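Local coordinates for protein HTP-2 (PDB 4TZM) that binds a closure motif of HTP-3 through its HORMA domain, consistent with a part in assembling the meiotic chromosome axis, at residues G117-I122 with S217-T222; K106-V111 with A195-K200; V124-F129 with Q245-S250; R55-L60 with E187-E192. All blocks are in the same frame, centred on the assembly; numbering follows the deposited sequence.

Contact 1 (G117-I122 with S217-T222); sequences GDVEAI and SSTFYT
With a chi1 of -172°, Val119 carries CG1 on the side away from its own N, beside Thr222, while CG2 lies against Thr219. On the other segment a chi1 of -48° places Thr222 OG1 beside its own N, where it meets the first of these methyls, Val119 CG1 lying 3.8 Å from Thr222 OG1. The second branch is a looser methyl contact, with Val119 CG2 at 4.2 Å from Thr219 CG2 and the two side chains crossing at about a right angle. Beta-branched side chains suit the place, since their methyls and hydroxyl sit close to the main chain and meet across a short gap. The main chains make a single beta bridge, Glu120 with Thr222: Thr222 bonds to the residues on both sides of Glu120. Ala121 N donates to Thr222 O at 3.0 Å, the donor lying nearly along the C=O axis. Thr222 N donates to Val119 O, modelled so short that its exact length is doubtful. The bridge joins the loop between strands 105-113 and 123-133 to the loop after strand 214-217, a part of the HORMA fold that probably belongs to the safety belt closing over the bound peptide. In keeping with this, the Phe220 ring meets an aromatic ring of that peptide, the planes about 10° apart. Its neighbour Tyr221 brings CD2 over the centre of one Phe220 face and sends its hydroxyl to a hydrogen bond with Glu107.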
loop_
_atom_site.group_PDB
_atom_site.type_symbol
_atom_site.label_atom_id
_atom_site.label_comp_id
_atom_site.label_asym_id
_atom_site.label_seq_id
_atom_site.Cartn_x
_atom_site.Cartn_y
_atom_site.Cartn_z
ATOM N N GLY A 117 5.360 19.853 -8.152
ATOM C CA GLY A 117 6.039 19.458 -9.374
ATOM C C GLY A 117 7.473 18.996 -9.184
ATOM O O GLY A 117 8.130 18.603 -10.149
ATOM N N ASP A 118 7.960 19.039 -7.948
ATOM C CA ASP A 118 9.330 18.632 -7.656
ATOM C C ASP A 118 9.548 17.148 -7.938
ATOM O O ASP A 118 8.686 16.319 -7.659
ATOM C CB ASP A 118 9.690 18.942 -6.200
ATOM C CG ASP A 118 10.017 20.408 -5.975
ATOM O OD1 ASP A 118 10.397 21.090 -6.950
ATOM O OD2 ASP A 118 9.901 20.877 -4.821
ATOM N N VAL A 119 10.709 16.825 -8.498
ATOM C CA VAL A 119 11.086 15.441 -8.748
ATOM C C VAL A 119 11.847 14.902 -7.538
ATOM O O VAL A 119 12.042 13.696 -7.391
ATOM C CB VAL A 119 11.945 15.315 -10.026
ATOM C CG1 VAL A 119 12.172 13.855 -10.386
ATOM C CG2 VAL A 119 11.279 16.043 -11.183
ATOM N N GLU A 120 12.270 15.812 -6.665
ATOM C CA GLU A 120 12.942 15.433 -5.429
ATOM C C GLU A 120 11.993 15.596 -4.248
ATOM O O GLU A 120 11.445 16.676 -4.030
ATOM C CB GLU A 120 14.201 16.270 -5.212
ATOM C CG GLU A 120 15.003 15.864 -3.988
ATOM C CD GLU A 120 16.248 16.703 -3.796
ATOM O OE1 GLU A 120 16.466 17.640 -4.592
ATOM O OE2 GLU A 120 17.008 16.422 -2.846
ATOM N N ALA A 121 11.804 14.526 -3.485
ATOM C CA ALA A 121 10.848 14.549 -2.384
ATOM C C ALA A 121 11.516 14.789 -1.037
ATOM O O ALA A 121 12.726 14.621 -0.886
ATOM C CB ALA A 121 10.062 13.254 -2.351
ATOM N N ILE A 122 10.707 15.189 -0.060
ATOM C CA ILE A 122 11.172 15.367 1.308
ATOM C C ILE A 122 10.644 14.227 2.177
ATOM O O ILE A 122 11.105 14.021 3.301
ATOM C CB ILE A 122 10.728 16.726 1.891
ATOM C CG1 ILE A 122 9.214 16.748 2.127
ATOM C CG2 ILE A 122 11.144 17.864 0.967
ATOM C CD1 ILE A 122 8.760 17.859 3.062
ATOM N N SER A 217 4.256 10.071 -17.284
ATOM C CA SER A 217 5.346 10.962 -16.901
ATOM C C SER A 217 6.705 10.349 -17.211
ATOM O O SER A 217 6.883 9.132 -17.139
ATOM C CB SER A 217 5.256 11.299 -15.411
ATOM O OG SER A 217 6.368 12.065 -14.981
ATOM N N SER A 218 7.660 11.203 -17.557
ATOM C CA SER A 218 9.036 10.777 -17.769
ATOM C C SER A 218 9.852 11.003 -16.502
ATOM O O SER A 218 11.082 10.946 -16.521
ATOM C CB SER A 218 9.654 11.527 -18.948
ATOM O OG SER A 218 9.463 12.926 -18.820
ATOM N N THR A 219 9.153 11.264 -15.400
ATOM C CA THR A 219 9.797 11.506 -14.115
ATOM C C THR A 219 9.045 10.825 -12.972
ATOM O O THR A 219 7.819 10.920 -12.874
ATOM C CB THR A 219 9.912 13.018 -13.815
ATOM O OG1 THR A 219 8.715 13.683 -14.235
ATOM C CG2 THR A 219 11.096 13.621 -14.555
ATOM N N PHE A 220 9.794 10.139 -12.114
ATOM C CA PHE A 220 9.237 9.475 -10.938
ATOM C C PHE A 220 9.452 10.364 -9.716
ATOM O O PHE A 220 8.849 11.432 -9.601
ATOM C CB PHE A 220 9.896 8.108 -10.733
ATOM C CG PHE A 220 9.072 7.138 -9.926
ATOM C CD1 PHE A 220 7.719 7.352 -9.719
ATOM C CD2 PHE A 220 9.658 6.008 -9.372
ATOM C CE1 PHE A 220 6.967 6.456 -8.979
ATOM C CE2 PHE A 220 8.910 5.111 -8.632
ATOM C CZ PHE A 220 7.564 5.335 -8.436
ATOM N N TYR A 221 10.316 9.918 -8.808
ATOM C CA TYR A 221 10.787 10.764 -7.715
ATOM C C TYR A 221 12.252 10.466 -7.414
ATOM O O TYR A 221 12.739 9.367 -7.677
ATOM C CB TYR A 221 9.932 10.580 -6.452
ATOM C CG TYR A 221 9.985 9.194 -5.837
ATOM C CD1 TYR A 221 11.010 8.833 -4.966
ATOM C CD2 TYR A 221 9.001 8.255 -6.113
ATOM C CE1 TYR A 221 11.060 7.573 -4.405
ATOM C CE2 TYR A 221 9.043 6.993 -5.553
ATOM C CZ TYR A 221 10.073 6.658 -4.701
ATOM O OH TYR A 221 10.117 5.402 -4.143
ATOM N N THR A 222 12.952 11.451 -6.863
ATOM C CA THR A 222 14.341 11.272 -6.465
ATOM C C THR A 222 14.473 11.593 -4.978
ATOM O O THR A 222 13.647 12.315 -4.418
ATOM C CB THR A 222 15.288 12.165 -7.297
ATOM O OG1 THR A 222 14.976 12.028 -8.689
ATOM C CG2 THR A 222 16.745 11.783 -7.069
#

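Contact 2 (K106-V111 with A195-K200); sequences KEISLV and ANFRLK
Lys200 O takes two backbone donors from the neighbouring strand: Lys106 N at 2.8 Å, nearly in line with the carbonyl, and more weakly Glu107 N at 3.4 Å. Two residues facing one make this a classic beta bulge, and the two lysine side chains run alongside each other, Lys106 CG touching Lys200 CD. Beyond it the antiparallel pairing is regular, Ser109 N giving to Arg198 O at 2.8 Å and receiving in return. On the face with Leu110 and Phe197, Leu110 CD1 sits over the centre of the phenyl ring, 4.2 Å from the centroid, a CH-pi contact whose apolar pair suits a surface covered by helices 35-56 and 84-102. On the other face Val111 CG1 lies over the Arg198 guanidinium, 3.6 Å from CZ, and Arg198 NE donates to a lone pair of Asn196 OD1 at 3.0 Å. The two terminal nitrogens reach the carbonyls of Asp118 and Phe220. A leucine in place of Arg198 would probably leave Asn196 OD1 and both those loop carbonyls without their donor. Strand 193-201 in turn pairs with the bound peptide, so these paired strands belong to the sheet that a HORMA domain extends with its closure motif.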
loop_
_atom_site.group_PDB
_atom_site.type_symbol
_atom_site.label_atom_id
_atom_site.label_comp_id
_atom_site.label_asym_id
_atom_site.label_seq_id
_atom_site.Cartn_x
_atom_site.Cartn_y
_atom_site.Cartn_z
ATOM N N LYS A 106 4.275 -1.785 -10.680
ATOM C CA LYS A 106 5.552 -2.079 -10.028
ATOM C C LYS A 106 5.633 -1.455 -8.631
ATOM O O LYS A 106 5.973 -2.126 -7.652
ATOM C CB LYS A 106 6.716 -1.586 -10.898
ATOM C CG LYS A 106 8.089 -1.655 -10.239
ATOM C CD LYS A 106 8.561 -3.088 -10.036
ATOM C CE LYS A 106 9.980 -3.131 -9.472
ATOM N NZ LYS A 106 10.108 -2.399 -8.177
ATOM N N GLU A 107 5.305 -0.170 -8.548
ATOM C CA GLU A 107 5.373 0.572 -7.297
ATOM C C GLU A 107 4.380 1.724 -7.284
ATOM O O GLU A 107 4.272 2.458 -8.263
ATOM C CB GLU A 107 6.784 1.123 -7.076
ATOM C CG GLU A 107 6.883 2.095 -5.906
ATOM C CD GLU A 107 8.264 2.705 -5.743
ATOM O OE1 GLU A 107 9.209 2.259 -6.428
ATOM O OE2 GLU A 107 8.405 3.636 -4.924
ATOM N N ILE A 108 3.649 1.887 -6.186
ATOM C CA ILE A 108 2.887 3.115 -5.986
ATOM C C ILE A 108 3.400 3.838 -4.744
ATOM O O ILE A 108 3.555 3.239 -3.676
ATOM C CB ILE A 108 1.365 2.860 -5.867
ATOM C CG1 ILE A 108 0.647 4.168 -5.527
ATOM C CG2 ILE A 108 1.061 1.784 -4.836
ATOM C CD1 ILE A 108 -0.858 4.079 -5.550
ATOM N N SER A 109 3.687 5.126 -4.895
ATOM C CA SER A 109 4.263 5.897 -3.804
ATOM C C SER A 109 3.480 7.164 -3.495
ATOM O O SER A 109 3.000 7.857 -4.400
ATOM C CB SER A 109 5.718 6.256 -4.118
ATOM O OG SER A 109 6.538 5.103 -4.103
ATOM N N LEU A 110 3.342 7.441 -2.204
ATOM C CA LEU A 110 2.855 8.727 -1.737
ATOM C C LEU A 110 4.055 9.652 -1.582
ATOM O O LEU A 110 4.913 9.423 -0.731
ATOM C CB LEU A 110 2.104 8.585 -0.415
ATOM C CG LEU A 110 1.710 9.912 0.231
ATOM C CD1 LEU A 110 0.955 10.775 -0.768
ATOM C CD2 LEU A 110 0.877 9.685 1.479
ATOM N N VAL A 111 4.112 10.691 -2.407
ATOM C CA VAL A 111 5.292 11.541 -2.486
ATOM C C VAL A 111 5.025 12.959 -1.990
ATOM O O VAL A 111 4.126 13.639 -2.483
ATOM C CB VAL A 111 5.819 11.599 -3.934
ATOM C CG1 VAL A 111 6.926 12.630 -4.063
ATOM C CG2 VAL A 111 6.301 10.226 -4.375
ATOM N N ALA A 195 1.553 17.096 -1.625
ATOM C CA ALA A 195 1.472 15.641 -1.555
ATOM C C ALA A 195 0.995 15.070 -2.887
ATOM O O ALA A 195 0.057 15.586 -3.490
ATOM C CB ALA A 195 0.554 15.206 -0.424
ATOM N N ASN A 196 1.641 13.993 -3.326
ATOM C CA ASN A 196 1.417 13.431 -4.653
ATOM C C ASN A 196 1.400 11.901 -4.642
ATOM O O ASN A 196 2.078 11.272 -3.830
ATOM C CB ASN A 196 2.503 13.931 -5.607
ATOM C CG ASN A 196 1.998 14.134 -7.014
ATOM O OD1 ASN A 196 2.763 14.061 -7.975
ATOM N ND2 ASN A 196 0.705 14.395 -7.147
ATOM N N PHE A 197 0.610 11.312 -5.534
ATOM C CA PHE A 197 0.657 9.876 -5.782
ATOM C C PHE A 197 1.334 9.614 -7.119
ATOM O O PHE A 197 0.877 10.087 -8.157
ATOM C CB PHE A 197 -0.744 9.267 -5.773
ATOM C CG PHE A 197 -1.268 8.973 -4.399
ATOM C CD1 PHE A 197 -0.762 7.914 -3.664
ATOM C CD2 PHE A 197 -2.270 9.752 -3.841
ATOM C CE1 PHE A 197 -1.241 7.636 -2.398
ATOM C CE2 PHE A 197 -2.753 9.478 -2.574
ATOM C CZ PHE A 197 -2.238 8.420 -1.853
ATOM N N ARG A 198 2.434 8.870 -7.088
ATOM C CA ARG A 198 3.202 8.588 -8.296
ATOM C C ARG A 198 3.490 7.097 -8.393
ATOM O O ARG A 198 3.810 6.456 -7.394
ATOM C CB ARG A 198 4.507 9.388 -8.303
ATOM C CG ARG A 198 4.325 10.872 -8.012
ATOM C CD ARG A 198 5.650 11.616 -7.990
ATOM N NE ARG A 198 5.494 12.975 -7.479
ATOM C CZ ARG A 198 6.471 13.874 -7.434
ATOM N NH1 ARG A 198 7.682 13.567 -7.877
ATOM N NH2 ARG A 198 6.235 15.086 -6.949
ATOM N N LEU A 199 3.376 6.542 -9.594
ATOM C CA LEU A 199 3.536 5.104 -9.748
ATOM C C LEU A 199 4.471 4.725 -10.893
ATOM O O LEU A 199 4.806 5.547 -11.745
ATOM C CB LEU A 199 2.163 4.436 -9.925
ATOM C CG LEU A 199 1.216 4.840 -11.055
ATOM C CD1 LEU A 199 1.587 4.168 -12.364
ATOM C CD2 LEU A 199 -0.214 4.494 -10.682
ATOM N N LYS A 200 4.892 3.467 -10.889
ATOM C CA LYS A 200 5.774 2.948 -11.916
ATOM C C LYS A 200 5.170 1.687 -12.512
ATOM O O LYS A 200 4.824 0.755 -11.789
ATOM C CB LYS A 200 7.161 2.661 -11.340
ATOM C CG LYS A 200 8.151 2.060 -12.320
ATOM C CD LYS A 200 9.477 1.766 -11.632
ATOM C CE LYS A 200 10.483 1.146 -12.588
ATOM N NZ LYS A 200 11.739 0.770 -11.881
#

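Contact 3 (V124-F129 with Q245-S250); sequences VFSMKF and QCWSKS
Cys246 lays its sulfur over one face of the Phe125 ring, offset toward the rim, with Cys246 SG 3.5 Å from Phe125 CZ. A chi1 of 176° swings SG anti to the backbone N and out over the ring, and CB follows with a CH-pi contact of its own. A small, polarisable thiol suits a place flat against a phenyl face, on the side of the sheet where helix 35-56 also packs against Phe125. The other face carries Val124, Ser126, Gln245 and Trp247. Val124 CG1 meets the indole edge 4.1 Å from Trp247 CE3, the two side chains running alongside each other, while Ser126 OG comes within 3.4 Å of Trp247 CZ3. Two residues beyond Ser126, the extended Lys128 chain brings NZ into the indole plane, 3.9 Å from Trp247 CH2, and across Gln245. Between the main chains, Val124 pairs with Trp247 and Ser126 with Gln245 through two backbone hydrogen bonds each, the straightest being Val124 N to Trp247 O at 2.8 Å. An ST turn, Ser250 N to Ser248 OG, follows the strand. Since the ammonium lies at the indole edge and not over a face, it is likely to gain little from the pi cloud, and the buried Ser126 hydroxyl, with no partner in the model, probably costs some stability.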
loop_
_atom_site.group_PDB
_atom_site.type_symbol
_atom_site.label_atom_id
_atom_site.label_comp_id
_atom_site.label_asym_id
_atom_site.label_seq_id
_atom_site.Cartn_x
_atom_site.Cartn_y
_atom_site.Cartn_z
ATOM N N VAL A 124 8.685 10.089 1.421
ATOM C CA VAL A 124 8.080 9.105 0.525
ATOM C C VAL A 124 7.588 7.864 1.265
ATOM O O VAL A 124 8.326 7.262 2.042
ATOM C CB VAL A 124 9.070 8.645 -0.572
ATOM C CG1 VAL A 124 8.484 7.491 -1.372
ATOM C CG2 VAL A 124 9.429 9.796 -1.493
ATOM N N PHE A 125 6.338 7.488 1.020
ATOM C CA PHE A 125 5.828 6.195 1.456
ATOM C C PHE A 125 5.586 5.317 0.233
ATOM O O PHE A 125 4.681 5.585 -0.558
ATOM C CB PHE A 125 4.545 6.360 2.269
ATOM C CG PHE A 125 4.780 6.825 3.675
ATOM C CD1 PHE A 125 4.933 8.175 3.957
ATOM C CD2 PHE A 125 4.854 5.913 4.718
ATOM C CE1 PHE A 125 5.154 8.607 5.257
ATOM C CE2 PHE A 125 5.074 6.336 6.019
ATOM C CZ PHE A 125 5.223 7.686 6.289
ATOM N N SER A 126 6.401 4.277 0.077
ATOM C CA SER A 126 6.375 3.469 -1.139
ATOM C C SER A 126 5.900 2.042 -0.895
ATOM O O SER A 126 6.220 1.430 0.127
ATOM C CB SER A 126 7.762 3.444 -1.784
ATOM O OG SER A 126 8.721 2.874 -0.912
ATOM N N MET A 127 5.126 1.522 -1.841
ATOM C CA MET A 127 4.699 0.130 -1.807
ATOM C C MET A 127 5.094 -0.560 -3.114
ATOM O O MET A 127 4.496 -0.316 -4.163
ATOM C CB MET A 127 3.187 0.032 -1.571
ATOM C CG MET A 127 2.703 -1.374 -1.226
ATOM S SD MET A 127 0.970 -1.450 -0.711
ATOM C CE MET A 127 0.897 -0.107 0.469
ATOM N N LYS A 128 6.114 -1.413 -3.044
ATOM C CA LYS A 128 6.638 -2.090 -4.228
ATOM C C LYS A 128 6.130 -3.522 -4.303
ATOM O O LYS A 128 6.010 -4.201 -3.285
ATOM C CB LYS A 128 8.167 -2.075 -4.225
ATOM C CG LYS A 128 8.775 -0.681 -4.259
ATOM C CD LYS A 128 10.282 -0.725 -4.063
ATOM C CE LYS A 128 10.888 0.669 -4.118
ATOM N NZ LYS A 128 12.366 0.660 -3.926
ATOM N N PHE A 129 5.845 -3.985 -5.514
ATOM C CA PHE A 129 5.159 -5.256 -5.685
ATOM C C PHE A 129 6.008 -6.326 -6.374
ATOM O O PHE A 129 6.946 -6.026 -7.114
ATOM C CB PHE A 129 3.851 -5.031 -6.458
ATOM C CG PHE A 129 2.830 -4.233 -5.690
ATOM C CD1 PHE A 129 2.817 -2.846 -5.752
ATOM C CD2 PHE A 129 1.892 -4.872 -4.890
ATOM C CE1 PHE A 129 1.883 -2.111 -5.034
ATOM C CE2 PHE A 129 0.956 -4.145 -4.172
ATOM C CZ PHE A 129 0.953 -2.765 -4.244
ATOM N N GLN A 245 7.903 0.889 2.447
ATOM C CA GLN A 245 9.102 1.592 2.886
ATOM C C GLN A 245 8.813 3.069 3.112
ATOM O O GLN A 245 7.866 3.615 2.551
ATOM C CB GLN A 245 10.221 1.436 1.854
ATOM C CG GLN A 245 11.384 0.573 2.302
ATOM C CD GLN A 245 12.303 0.186 1.157
ATOM O OE1 GLN A 245 11.959 0.356 -0.013
ATOM N NE2 GLN A 245 13.476 -0.342 1.489
ATOM N N CYS A 246 9.628 3.714 3.940
ATOM C CA CYS A 246 9.488 5.144 4.170
ATOM C C CYS A 246 10.842 5.832 4.140
ATOM O O CYS A 246 11.737 5.497 4.915
ATOM C CB CYS A 246 8.791 5.421 5.506
ATOM S SG CYS A 246 8.653 7.178 5.945
ATOM N N TRP A 247 10.990 6.772 3.214
ATOM C CA TRP A 247 12.104 7.708 3.225
ATOM C C TRP A 247 11.574 9.027 3.764
ATOM O O TRP A 247 10.455 9.422 3.435
ATOM C CB TRP A 247 12.695 7.896 1.827
ATOM C CG TRP A 247 13.490 6.729 1.330
ATOM C CD1 TRP A 247 14.787 6.434 1.636
ATOM C CD2 TRP A 247 13.051 5.713 0.420
ATOM N NE1 TRP A 247 15.180 5.292 0.981
ATOM C CE2 TRP A 247 14.132 4.830 0.228
ATOM C CE3 TRP A 247 11.848 5.462 -0.247
ATOM C CZ2 TRP A 247 14.045 3.713 -0.604
ATOM C CZ3 TRP A 247 11.764 4.353 -1.073
ATOM C CH2 TRP A 247 12.855 3.494 -1.244
ATOM N N SER A 248 12.351 9.712 4.594
ATOM C CA SER A 248 11.848 10.942 5.194
ATOM C C SER A 248 12.937 11.897 5.671
ATOM O O SER A 248 13.950 11.481 6.230
ATOM C CB SER A 248 10.915 10.606 6.363
ATOM O OG SER A 248 10.211 11.757 6.794
ATOM N N LYS A 249 12.710 13.184 5.436
ATOM C CA LYS A 249 13.543 14.234 6.002
ATOM C C LYS A 249 13.231 14.382 7.485
ATOM O O LYS A 249 14.058 14.856 8.265
ATOM C CB LYS A 249 13.307 15.565 5.286
ATOM C CG LYS A 249 13.988 15.702 3.935
ATOM C CD LYS A 249 15.500 15.684 4.077
ATOM C CE LYS A 249 16.168 16.429 2.930
ATOM N NZ LYS A 249 17.654 16.331 2.980
ATOM N N SER A 250 12.030 13.960 7.866
ATOM C CA SER A 250 11.519 14.164 9.218
ATOM C C SER A 250 11.972 13.080 10.198
ATOM O O SER A 250 11.447 12.981 11.309
ATOM C CB SER A 250 9.990 14.230 9.192
ATOM O OG SER A 250 9.532 15.170 8.235
#

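Contact 4 (R55-L60 with E187-E192); sequences RQRNIL and EPLPAE
A Schellman motif ends helix 35-56, and Arg57, just after its last residue, reaches over to Glu187 in the loop that leads from helix 164-185 to strand 193-201 of the HORMA domain. Asn58 makes the turn at positive phi (61°), a conformation asparagine tolerates well, and Asn58 N closes back on Arg55 O at 2.8 Å. The Arg57 chain folds at chi2 and chi3 (-57° and -83°), which carries the guanidinium across to the loop, end-on to one carbonyl. Both terminal nitrogens grip the same oxygen: Arg57 NH1 lies 2.7 Å from Glu187 O and NH2 2.8 Å from it. The acceptor stays close to the guanidinium plane, yet the two donors differ at the carbonyl, NH2 standing nearly in line with it and NH1 above its plane. NH2 also forms a salt bridge with Glu123, which probably steadies the group's charge. A methionine in place of Arg57 would probably leave the Glu187 carbonyl without its two donors and Glu123 without its countercharge. Leu189 crosses the arginine at about a right angle, its CG 3.4 Å from Arg57 NH2. Its CD1 methyl packs on a second side chain, Leu189 CD1 resting 3.8 Å from Ile59 CG1.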
loop_
_atom_site.group_PDB
_atom_site.type_symbol
_atom_site.label_atom_id
_atom_site.label_comp_id
_atom_site.label_asym_id
_atom_site.label_seq_id
_atom_site.Cartn_x
_atom_site.Cartn_y
_atom_site.Cartn_z
ATOM N N ARG A 55 -3.743 10.114 6.972
ATOM C CA ARG A 55 -4.322 10.617 8.214
ATOM C C ARG A 55 -3.254 10.837 9.286
ATOM O O ARG A 55 -3.148 11.924 9.850
ATOM C CB ARG A 55 -5.397 9.660 8.734
ATOM C CG ARG A 55 -5.906 9.994 10.131
ATOM C CD ARG A 55 -6.692 11.299 10.163
ATOM N NE ARG A 55 -6.445 12.022 11.406
ATOM C CZ ARG A 55 -5.780 13.170 11.483
ATOM N NH1 ARG A 55 -5.315 13.745 10.381
ATOM N NH2 ARG A 55 -5.590 13.751 12.660
ATOM N N GLN A 56 -2.461 9.801 9.548
ATOM C CA GLN A 56 -1.481 9.825 10.635
ATOM C C GLN A 56 -0.408 10.902 10.447
ATOM O O GLN A 56 0.101 11.452 11.421
ATOM C CB GLN A 56 -0.826 8.445 10.776
ATOM C CG GLN A 56 -0.795 7.898 12.200
ATOM C CD GLN A 56 -2.179 7.719 12.799
ATOM O OE1 GLN A 56 -3.086 7.189 12.157
ATOM N NE2 GLN A 56 -2.346 8.163 14.039
ATOM N N ARG A 57 -0.072 11.207 9.197
ATOM C CA ARG A 57 0.891 12.268 8.909
ATOM C C ARG A 57 0.197 13.623 8.808
ATOM O O ARG A 57 0.835 14.638 8.510
ATOM C CB ARG A 57 1.663 11.967 7.619
ATOM C CG ARG A 57 2.735 10.902 7.782
ATOM C CD ARG A 57 3.733 11.290 8.863
ATOM N NE ARG A 57 4.773 12.187 8.371
ATOM C CZ ARG A 57 5.454 13.031 9.140
ATOM N NH1 ARG A 57 5.195 13.107 10.438
ATOM N NH2 ARG A 57 6.390 13.809 8.610
ATOM N N ASN A 58 -1.110 13.627 9.057
ATOM C CA ASN A 58 -1.909 14.850 9.080
ATOM C C ASN A 58 -1.883 15.575 7.732
ATOM O O ASN A 58 -1.951 16.799 7.665
ATOM C CB ASN A 58 -1.433 15.777 10.210
ATOM C CG ASN A 58 -2.464 16.837 10.574
ATOM O OD1 ASN A 58 -2.359 17.993 10.160
ATOM N ND2 ASN A 58 -3.466 16.444 11.352
ATOM N N ILE A 59 -1.781 14.797 6.658
ATOM C CA ILE A 59 -1.801 15.338 5.308
ATOM C C ILE A 59 -3.230 15.729 4.954
ATOM O O ILE A 59 -3.469 16.736 4.288
ATOM C CB ILE A 59 -1.245 14.323 4.293
ATOM C CG1 ILE A 59 0.206 13.980 4.640
ATOM C CG2 ILE A 59 -1.338 14.858 2.874
ATOM C CD1 ILE A 59 0.869 13.020 3.662
ATOM N N LEU A 60 -4.178 14.924 5.422
ATOM C CA LEU A 60 -5.597 15.246 5.319
ATOM C C LEU A 60 -6.241 15.211 6.701
ATOM O O LEU A 60 -5.963 14.308 7.493
ATOM C CB LEU A 60 -6.310 14.272 4.382
ATOM C CG LEU A 60 -5.968 14.355 2.896
ATOM C CD1 LEU A 60 -6.712 13.277 2.131
ATOM C CD2 LEU A 60 -6.295 15.734 2.345
ATOM N N GLU A 187 9.178 13.443 12.662
ATOM C CA GLU A 187 8.866 14.834 12.962
ATOM C C GLU A 187 7.621 15.235 12.178
ATOM O O GLU A 187 7.299 14.606 11.167
ATOM C CB GLU A 187 10.036 15.752 12.596
ATOM C CG GLU A 187 10.878 16.228 13.771
ATOM C CD GLU A 187 11.777 17.391 13.392
ATOM O OE1 GLU A 187 11.785 17.771 12.202
ATOM O OE2 GLU A 187 12.469 17.928 14.282
ATOM N N PRO A 188 6.907 16.275 12.642
ATOM C CA PRO A 188 5.772 16.790 11.866
ATOM C C PRO A 188 6.215 17.316 10.505
ATOM O O PRO A 188 7.343 17.794 10.382
ATOM C CB PRO A 188 5.235 17.932 12.735
ATOM C CG PRO A 188 5.717 17.612 14.140
ATOM C CD PRO A 188 7.048 16.946 13.949
ATOM N N LEU A 189 5.344 17.225 9.503
ATOM C CA LEU A 189 5.636 17.781 8.188
ATOM C C LEU A 189 5.714 19.304 8.270
ATOM O O LEU A 189 5.073 19.914 9.129
ATOM C CB LEU A 189 4.575 17.352 7.169
ATOM C CG LEU A 189 4.703 15.936 6.604
ATOM C CD1 LEU A 189 3.530 15.603 5.692
ATOM C CD2 LEU A 189 6.020 15.784 5.861
ATOM N N PRO A 190 6.520 19.922 7.388
ATOM C CA PRO A 190 6.620 21.386 7.333
ATOM C C PRO A 190 5.273 22.054 7.057
ATOM O O PRO A 190 4.319 21.378 6.663
ATOM C CB PRO A 190 7.595 21.628 6.174
ATOM C CG PRO A 190 8.420 20.391 6.116
ATOM C CD PRO A 190 7.479 19.273 6.474
ATOM N N ALA A 191 5.202 23.366 7.260
ATOM C CA ALA A 191 3.949 24.103 7.118
ATOM C C ALA A 191 3.461 24.130 5.674
ATOM O O ALA A 191 2.261 24.240 5.419
ATOM C CB ALA A 191 4.109 25.524 7.647
ATOM N N GLU A 192 4.393 24.031 4.733
ATOM C CA GLU A 192 4.047 24.051 3.319
ATOM C C GLU A 192 4.596 22.829 2.596
ATOM O O GLU A 192 5.787 22.524 2.688
ATOM C CB GLU A 192 4.569 25.327 2.659
ATOM C CG GLU A 192 3.958 26.603 3.210
ATOM C CD GLU A 192 4.488 27.842 2.520
ATOM O OE1 GLU A 192 5.537 27.745 1.849
ATOM O OE2 GLU A 192 3.852 28.912 2.641
#

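Overall arrangement
Contacts 2 and 3 are buried strand pairings of one sheet, joined directly because strands 105-113 and 123-133 are neighbours; their centres are about 9 Å apart. Contact 1 lies at the surface and contact 4 is only partly buried. The buried pairs combine regular backbone bonds with an apolar face under the helices, whereas contact 1 rests on one bridge and small methyls, and contact 4 on a charged side chain gripping a carbonyl. Hydrogen bonds from both segments of contact 1 tie it to contact 2, and Ile122 O with Lys249 N ties it to contact 3. Contact 4 meets contact 3 where Ser250 O accepts from Glu187 N, and meets contact 2 through Ile59 against Ala195 and Leu110.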